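Local coordinates for scarecrow-like protein 3 (Arabidopsis thaliana, PDB 6KPB), which probably acts as a transcription factor of the GRAS family in plant development and binds zinc finger proteins such as JACKDAW/IDD10, at residues G90-E102 with S367-E379. Numbering follows the deposited sequence.
Sequences GDTMQRIAAYFTE and SLYTYAALFDCLE
Phe375 of helix 367-379 enters helix 92-102 as a knob into a hole formed by Thr92, Arg95, Ile96 and Tyr99. This helix pair of the GRAS domain joins the predicted first leucine repeat to the predicted PFYRE region. The segment axes cross at 133° and come within 9.9 Å. The tight part is apolar. Ile96 CD1 lies over one face of the Phe375 ring, 3.7 Å from its centroid. Arg95 CB meets the ring edge, and Tyr99 CD2 stands 3.8 Å from Phe375 CZ, the two rings oblique. Replacing Phe375 by an alanine would probably open a gap among Thr92, Arg95, Ile96 and Tyr99 and leave Ile96 CD1 without the ring face it packs on. The end at the start of helix 92-102 is more polar and partly open to solvent. There Asp91 and Gln94 form a capping box. Glu379 extends from its backbone N (chi1 177°), which brings CG to 3.2 Å from Thr92 OG1, but its carboxylate pairs with Arg384 and Arg389. The bound peptide packs on Thr92 and Ala372, and Asp376 hydrogen-bonds to it. The apolar packing continues at the other end, where Ser367 OG meets the Phe100 ring edge and hydrogen-bonds to Arg363 O. Leu368 CD2 sits 3.6 Å from the centroid of Phe100, only 9° off the ring normal.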
ATOM      1  N   GLY A  90      -2.393  20.650  -3.538  1.00100.68           N
ATOM      2  CA  GLY A  90      -2.223  22.046  -3.892  1.00102.33           C
ATOM      3  C   GLY A  90      -2.709  22.377  -5.287  1.00 97.87           C
ATOM      4  O   GLY A  90      -3.539  21.660  -5.854  1.00 89.56           O
ATOM      5  N   ASP A  91      -2.197  23.468  -5.851  1.00 99.88           N
ATOM      6  CA  ASP A  91      -2.573  23.867  -7.198  1.00101.23           C
ATOM      7  C   ASP A  91      -1.878  22.951  -8.205  1.00 98.80           C
ATOM      8  O   ASP A  91      -1.208  21.981  -7.841  1.00101.94           O
ATOM      9  CB  ASP A  91      -2.255  25.345  -7.423  1.00108.51           C
ATOM     10  CG  ASP A  91      -0.777  25.606  -7.645  1.00109.73           C
ATOM     11  OD1 ASP A  91      -0.325  25.502  -8.804  1.00112.10           O
ATOM     12  OD2 ASP A  91      -0.067  25.917  -6.667  1.00105.96           O
ATOM     13  N   THR A  92      -2.035  23.259  -9.495  1.00 96.57           N
ATOM     14  CA  THR A  92      -1.525  22.379 -10.544  1.00 86.97           C
ATOM     15  C   THR A  92      -0.021  22.171 -10.416  1.00 93.05           C
ATOM     16  O   THR A  92       0.471  21.040 -10.501  1.00 91.56           O
ATOM     17  CB  THR A  92      -1.870  22.952 -11.918  1.00 90.32           C
ATOM     18  OG1 THR A  92      -3.269  23.247 -11.971  1.00104.10           O
ATOM     19  CG2 THR A  92      -1.523  21.960 -13.024  1.00 74.08           C
ATOM     20  N   MET A  93       0.730  23.257 -10.212  1.00100.01           N
ATOM     21  CA  MET A  93       2.182  23.138 -10.135  1.00 92.37           C
ATOM     22  C   MET A  93       2.622  22.404  -8.875  1.00 93.03           C
ATOM     23  O   MET A  93       3.621  21.676  -8.904  1.00103.13           O
ATOM     24  CB  MET A  93       2.829  24.519 -10.202  1.00100.69           C
ATOM     25  CG  MET A  93       4.251  24.477 -10.717  1.00115.20           C
ATOM     26  SD  MET A  93       4.317  23.759 -12.369  1.00122.23           S
ATOM     27  CE  MET A  93       5.876  22.881 -12.304  1.00124.18           C
ATOM     28  N   GLN A  94       1.896  22.574  -7.769  1.00 83.90           N
ATOM     29  CA  GLN A  94       2.221  21.829  -6.558  1.00 88.99           C
ATOM     30  C   GLN A  94       2.006  20.337  -6.761  1.00 90.56           C
ATOM     31  O   GLN A  94       2.796  19.516  -6.283  1.00 93.98           O
ATOM     32  CB  GLN A  94       1.381  22.329  -5.384  1.00 91.41           C
ATOM     33  CG  GLN A  94       1.563  23.799  -5.071  1.00 85.36           C
ATOM     34  CD  GLN A  94       0.842  24.221  -3.808  1.00 97.89           C
ATOM     35  OE1 GLN A  94      -0.287  24.711  -3.856  1.00106.49           O
ATOM     36  NE2 GLN A  94       1.495  24.040  -2.666  1.00105.17           N
ATOM     37  N   ARG A  95       0.934  19.968  -7.463  1.00 89.15           N
ATOM     38  CA  ARG A  95       0.669  18.557  -7.722  1.00 84.33           C
ATOM     39  C   ARG A  95       1.689  17.986  -8.703  1.00 86.40           C
ATOM     40  O   ARG A  95       2.231  16.898  -8.481  1.00 92.10           O
ATOM     41  CB  ARG A  95      -0.760  18.386  -8.239  1.00 86.18           C
ATOM     42  CG  ARG A  95      -1.821  18.878  -7.252  1.00 93.38           C
ATOM     43  CD  ARG A  95      -3.140  19.199  -7.945  1.00 89.26           C
ATOM     44  NE  ARG A  95      -4.145  18.157  -7.759  1.00 96.21           N
ATOM     45  CZ  ARG A  95      -5.068  18.172  -6.802  1.00 86.06           C
ATOM     46  NH1 ARG A  95      -5.112  19.176  -5.939  1.00 82.39           N
ATOM     47  NH2 ARG A  95      -5.947  17.182  -6.707  1.00 88.35           N
ATOM     48  N   ILE A  96       1.973  18.719  -9.782  1.00 84.07           N
ATOM     49  CA  ILE A  96       2.996  18.290 -10.737  1.00 88.08           C
ATOM     50  C   ILE A  96       4.329  18.083 -10.030  1.00 92.37           C
ATOM     51  O   ILE A  96       4.983  17.044 -10.186  1.00 87.27           O
ATOM     52  CB  ILE A  96       3.125  19.313 -11.881  1.00 91.84           C
ATOM     53  CG1 ILE A  96       1.952  19.189 -12.855  1.00 93.71           C
ATOM     54  CG2 ILE A  96       4.450  19.132 -12.612  1.00 94.32           C
ATOM     55  CD1 ILE A  96       2.088  18.038 -13.823  1.00 99.86           C
ATOM     56  N   ALA A  97       4.747  19.071  -9.234  1.00 83.28           N
ATOM     57  CA  ALA A  97       6.018  18.966  -8.529  1.00 87.23           C
ATOM     58  C   ALA A  97       6.052  17.763  -7.597  1.00 88.64           C
ATOM     59  O   ALA A  97       7.105  17.142  -7.430  1.00 84.34           O
ATOM     60  CB  ALA A  97       6.292  20.250  -7.749  1.00 94.00           C
ATOM     61  N   ALA A  98       4.912  17.407  -6.996  1.00 85.02           N
ATOM     62  CA  ALA A  98       4.894  16.298  -6.045  1.00 83.85           C
ATOM     63  C   ALA A  98       5.257  14.979  -6.717  1.00 88.18           C
ATOM     64  O   ALA A  98       6.028  14.186  -6.165  1.00 94.10           O
ATOM     65  CB  ALA A  98       3.523  16.200  -5.379  1.00 83.71           C
ATOM     66  N   TYR A  99       4.715  14.728  -7.910  1.00 82.27           N
ATOM     67  CA  TYR A  99       4.966  13.453  -8.572  1.00 77.30           C
ATOM     68  C   TYR A  99       6.331  13.413  -9.247  1.00 81.73           C
ATOM     69  O   TYR A  99       6.962  12.351  -9.295  1.00 85.57           O
ATOM     70  CB  TYR A  99       3.849  13.160  -9.575  1.00 70.22           C
ATOM     71  CG  TYR A  99       2.507  13.020  -8.903  1.00 73.83           C
ATOM     72  CD1 TYR A  99       2.178  11.865  -8.209  1.00 71.71           C
ATOM     73  CD2 TYR A  99       1.578  14.047  -8.942  1.00 78.18           C
ATOM     74  CE1 TYR A  99       0.958  11.736  -7.574  1.00 75.02           C
ATOM     75  CE2 TYR A  99       0.356  13.930  -8.312  1.00 78.91           C
ATOM     76  CZ  TYR A  99       0.050  12.771  -7.631  1.00 80.20           C
ATOM     77  OH  TYR A  99      -1.169  12.647  -7.005  1.00 84.97           O
ATOM     78  N   PHE A 100       6.812  14.548  -9.759  1.00 81.44           N
ATOM     79  CA  PHE A 100       8.174  14.584 -10.280  1.00 79.00           C
ATOM     80  C   PHE A 100       9.203  14.548  -9.158  1.00 80.78           C
ATOM     81  O   PHE A 100      10.292  13.992  -9.339  1.00 85.06           O
ATOM     82  CB  PHE A 100       8.379  15.823 -11.152  1.00 80.16           C
ATOM     83  CG  PHE A 100       7.765  15.708 -12.519  1.00 78.49           C
ATOM     84  CD1 PHE A 100       6.450  16.081 -12.736  1.00 81.01           C
ATOM     85  CD2 PHE A 100       8.504  15.227 -13.587  1.00 85.31           C
ATOM     86  CE1 PHE A 100       5.882  15.975 -13.991  1.00 93.78           C
ATOM     87  CE2 PHE A 100       7.942  15.118 -14.846  1.00 86.97           C
ATOM     88  CZ  PHE A 100       6.629  15.493 -15.047  1.00 85.63           C
ATOM     89  N   THR A 101       8.886  15.133  -8.001  1.00 81.73           N
ATOM     90  CA  THR A 101       9.801  15.062  -6.864  1.00 86.63           C
ATOM     91  C   THR A 101       9.949  13.627  -6.377  1.00 91.05           C
ATOM     92  O   THR A 101      11.068  13.139  -6.177  1.00 95.66           O
ATOM     93  CB  THR A 101       9.317  15.966  -5.728  1.00 81.88           C
ATOM     94  OG1 THR A 101       9.328  17.332  -6.164  1.00 82.52           O
ATOM     95  CG2 THR A 101      10.209  15.824  -4.510  1.00 78.90           C
ATOM     96  N   GLU A 102       8.823  12.934  -6.177  1.00 84.27           N
ATOM     97  CA  GLU A 102       8.882  11.533  -5.772  1.00 80.79           C
ATOM     98  C   GLU A 102       9.621  10.695  -6.806  1.00 83.49           C
ATOM     99  O   GLU A 102      10.396   9.797  -6.454  1.00 82.84           O
ATOM    100  CB  GLU A 102       7.469  10.989  -5.547  1.00 85.81           C
ATOM    101  CG  GLU A 102       7.408   9.473  -5.419  1.00 94.00           C
ATOM    102  CD  GLU A 102       6.254   8.994  -4.560  1.00113.82           C
ATOM    103  OE1 GLU A 102       5.550   9.844  -3.979  1.00120.09           O
ATOM    104  OE2 GLU A 102       6.054   7.765  -4.459  1.00120.96           O
ATOM    105  N   SER A 367       8.352  15.814 -20.604  1.00 81.64           N
ATOM    106  CA  SER A 367       7.277  15.270 -19.777  1.00 82.27           C
ATOM    107  C   SER A 367       6.669  16.334 -18.873  1.00 88.73           C
ATOM    108  O   SER A 367       5.476  16.269 -18.557  1.00 88.40           O
ATOM    109  CB  SER A 367       7.790  14.095 -18.944  1.00 82.78           C
ATOM    110  OG  SER A 367       8.855  14.495 -18.098  1.00 86.96           O
ATOM    111  N   LEU A 368       7.468  17.316 -18.446  1.00 86.88           N
ATOM    112  CA  LEU A 368       6.917  18.420 -17.667  1.00 86.33           C
ATOM    113  C   LEU A 368       5.859  19.174 -18.461  1.00 84.50           C
ATOM    114  O   LEU A 368       4.806  19.532 -17.923  1.00 86.82           O
ATOM    115  CB  LEU A 368       8.033  19.368 -17.225  1.00 93.68           C
ATOM    116  CG  LEU A 368       8.734  19.046 -15.903  1.00 88.12           C
ATOM    117  CD1 LEU A 368       9.855  20.037 -15.632  1.00 83.20           C
ATOM    118  CD2 LEU A 368       7.731  19.042 -14.760  1.00 88.75           C
ATOM    119  N   TYR A 369       6.113  19.409 -19.750  1.00 91.60           N
ATOM    120  CA  TYR A 369       5.142  20.118 -20.577  1.00 97.87           C
ATOM    121  C   TYR A 369       3.911  19.264 -20.850  1.00 92.82           C
ATOM    122  O   TYR A 369       2.783  19.770 -20.827  1.00 92.90           O
ATOM    123  CB  TYR A 369       5.790  20.561 -21.888  1.00 99.31           C
ATOM    124  CG  TYR A 369       6.622  21.816 -21.767  1.00103.73           C
ATOM    125  CD1 TYR A 369       6.051  23.069 -21.944  1.00113.01           C
ATOM    126  CD2 TYR A 369       7.977  21.750 -21.476  1.00110.64           C
ATOM    127  CE1 TYR A 369       6.807  24.222 -21.835  1.00119.39           C
ATOM    128  CE2 TYR A 369       8.742  22.895 -21.364  1.00119.60           C
ATOM    129  CZ  TYR A 369       8.151  24.129 -21.544  1.00128.03           C
ATOM    130  OH  TYR A 369       8.910  25.271 -21.434  1.00139.25           O
ATOM    131  N   THR A 370       4.106  17.969 -21.112  1.00 86.42           N
ATOM    132  CA  THR A 370       2.976  17.101 -21.431  1.00 84.87           C
ATOM    133  C   THR A 370       2.028  16.976 -20.246  1.00 87.73           C
ATOM    134  O   THR A 370       0.818  17.196 -20.379  1.00 94.80           O
ATOM    135  CB  THR A 370       3.475  15.720 -21.864  1.00 89.77           C
ATOM    136  OG1 THR A 370       4.288  15.845 -23.038  1.00 90.83           O
ATOM    137  CG2 THR A 370       2.300  14.800 -22.164  1.00 78.28           C
ATOM    138  N   TYR A 371       2.560  16.632 -19.074  1.00 87.59           N
ATOM    139  CA  TYR A 371       1.705  16.404 -17.918  1.00 79.78           C
ATOM    140  C   TYR A 371       1.222  17.697 -17.277  1.00 83.07           C
ATOM    141  O   TYR A 371       0.228  17.669 -16.543  1.00 86.01           O
ATOM    142  CB  TYR A 371       2.432  15.529 -16.897  1.00 74.10           C
ATOM    143  CG  TYR A 371       2.594  14.109 -17.384  1.00 76.72           C
ATOM    144  CD1 TYR A 371       1.570  13.182 -17.234  1.00 85.01           C
ATOM    145  CD2 TYR A 371       3.754  13.702 -18.028  1.00 81.59           C
ATOM    146  CE1 TYR A 371       1.706  11.886 -17.693  1.00 80.47           C
ATOM    147  CE2 TYR A 371       3.900  12.409 -18.490  1.00 77.78           C
ATOM    148  CZ  TYR A 371       2.872  11.505 -18.320  1.00 84.04           C
ATOM    149  OH  TYR A 371       3.013  10.216 -18.780  1.00 80.90           O
ATOM    150  N   ALA A 372       1.886  18.825 -17.538  1.00 80.11           N
ATOM    151  CA  ALA A 372       1.313  20.107 -17.143  1.00 83.47           C
ATOM    152  C   ALA A 372      -0.002  20.351 -17.866  1.00 86.61           C
ATOM    153  O   ALA A 372      -0.951  20.890 -17.286  1.00 89.15           O
ATOM    154  CB  ALA A 372       2.296  21.245 -17.421  1.00 70.16           C
ATOM    155  N   ALA A 373      -0.076  19.950 -19.136  1.00 76.63           N
ATOM    156  CA  ALA A 373      -1.324  20.060 -19.881  1.00 82.79           C
ATOM    157  C   ALA A 373      -2.374  19.098 -19.336  1.00 86.71           C
ATOM    158  O   ALA A 373      -3.527  19.484 -19.114  1.00 83.21           O
ATOM    159  CB  ALA A 373      -1.071  19.801 -21.367  1.00 76.53           C
ATOM    160  N   LEU A 374      -1.989  17.838 -19.110  1.00 79.46           N
ATOM    161  CA  LEU A 374      -2.936  16.855 -18.590  1.00 77.89           C
ATOM    162  C   LEU A 374      -3.438  17.245 -17.206  1.00 86.63           C
ATOM    163  O   LEU A 374      -4.638  17.154 -16.924  1.00 85.65           O
ATOM    164  CB  LEU A 374      -2.292  15.470 -18.562  1.00 84.48           C
ATOM    165  CG  LEU A 374      -2.167  14.775 -19.919  1.00 91.97           C
ATOM    166  CD1 LEU A 374      -1.212  13.597 -19.834  1.00 80.71           C
ATOM    167  CD2 LEU A 374      -3.537  14.325 -20.406  1.00 81.93           C
ATOM    168  N   PHE A 375      -2.535  17.687 -16.327  1.00 86.76           N
ATOM    169  CA  PHE A 375      -2.955  18.195 -15.026  1.00 77.71           C
ATOM    170  C   PHE A 375      -3.745  19.490 -15.143  1.00 88.77           C
ATOM    171  O   PHE A 375      -4.462  19.850 -14.203  1.00 97.46           O
ATOM    172  CB  PHE A 375      -1.740  18.411 -14.123  1.00 79.05           C
ATOM    173  CG  PHE A 375      -1.266  17.165 -13.426  1.00 77.40           C
ATOM    174  CD1 PHE A 375      -0.779  16.088 -14.151  1.00 75.42           C
ATOM    175  CD2 PHE A 375      -1.294  17.076 -12.043  1.00 77.34           C
ATOM    176  CE1 PHE A 375      -0.337  14.945 -13.511  1.00 69.64           C
ATOM    177  CE2 PHE A 375      -0.855  15.936 -11.398  1.00 75.34           C
ATOM    178  CZ  PHE A 375      -0.375  14.870 -12.133  1.00 76.00           C
ATOM    179  N   ASP A 376      -3.631  20.198 -16.268  1.00100.06           N
ATOM    180  CA  ASP A 376      -4.359  21.452 -16.428  1.00 95.31           C
ATOM    181  C   ASP A 376      -5.837  21.199 -16.703  1.00 98.50           C
ATOM    182  O   ASP A 376      -6.697  21.937 -16.209  1.00 97.62           O
ATOM    183  CB  ASP A 376      -3.732  22.282 -17.550  1.00105.23           C
ATOM    184  CG  ASP A 376      -4.005  23.768 -17.404  1.00127.12           C
ATOM    185  OD1 ASP A 376      -5.139  24.142 -17.040  1.00134.21           O
ATOM    186  OD2 ASP A 376      -3.078  24.566 -17.658  1.00137.72           O
ATOM    187  N   CYS A 377      -6.151  20.162 -17.488  1.00 83.33           N
ATOM    188  CA  CYS A 377      -7.547  19.812 -17.740  1.00 93.57           C
ATOM    189  C   CYS A 377      -8.299  19.599 -16.433  1.00 86.77           C
ATOM    190  O   CYS A 377      -9.360  20.191 -16.206  1.00 99.56           O
ATOM    191  CB  CYS A 377      -7.637  18.549 -18.602  1.00 84.73           C
ATOM    192  SG  CYS A 377      -6.424  18.405 -19.923  1.00126.08           S
ATOM    193  N   LEU A 378      -7.751  18.754 -15.557  1.00 71.58           N
ATOM    194  CA  LEU A 378      -8.419  18.453 -14.296  1.00 79.80           C
ATOM    195  C   LEU A 378      -8.591  19.702 -13.445  1.00 84.76           C
ATOM    196  O   LEU A 378      -9.602  19.854 -12.750  1.00 93.25           O
ATOM    197  CB  LEU A 378      -7.633  17.387 -13.534  1.00 83.77           C
ATOM    198  CG  LEU A 378      -7.628  16.005 -14.184  1.00 77.95           C
ATOM    199  CD1 LEU A 378      -6.624  15.087 -13.512  1.00 78.44           C
ATOM    200  CD2 LEU A 378      -9.022  15.403 -14.130  1.00 79.80           C
ATOM    201  N   GLU A 379      -7.618  20.616 -13.494  1.00 88.94           N
ATOM    202  CA  GLU A 379      -7.705  21.828 -12.684  1.00 85.42           C
ATOM    203  C   GLU A 379      -8.848  22.724 -13.144  1.00 84.85           C
ATOM    204  O   GLU A 379      -9.545  23.322 -12.318  1.00 78.24           O
ATOM    205  CB  GLU A 379      -6.376  22.582 -12.725  1.00 88.23           C
ATOM    206  CG  GLU A 379      -6.377  23.904 -11.968  1.00 88.00           C
ATOM    207  CD  GLU A 379      -6.606  23.734 -10.476  1.00 95.80           C
ATOM    208  OE1 GLU A 379      -7.103  24.687  -9.838  1.00 97.84           O
ATOM    209  OE2 GLU A 379      -6.290  22.651  -9.940  1.00100.13           O
TER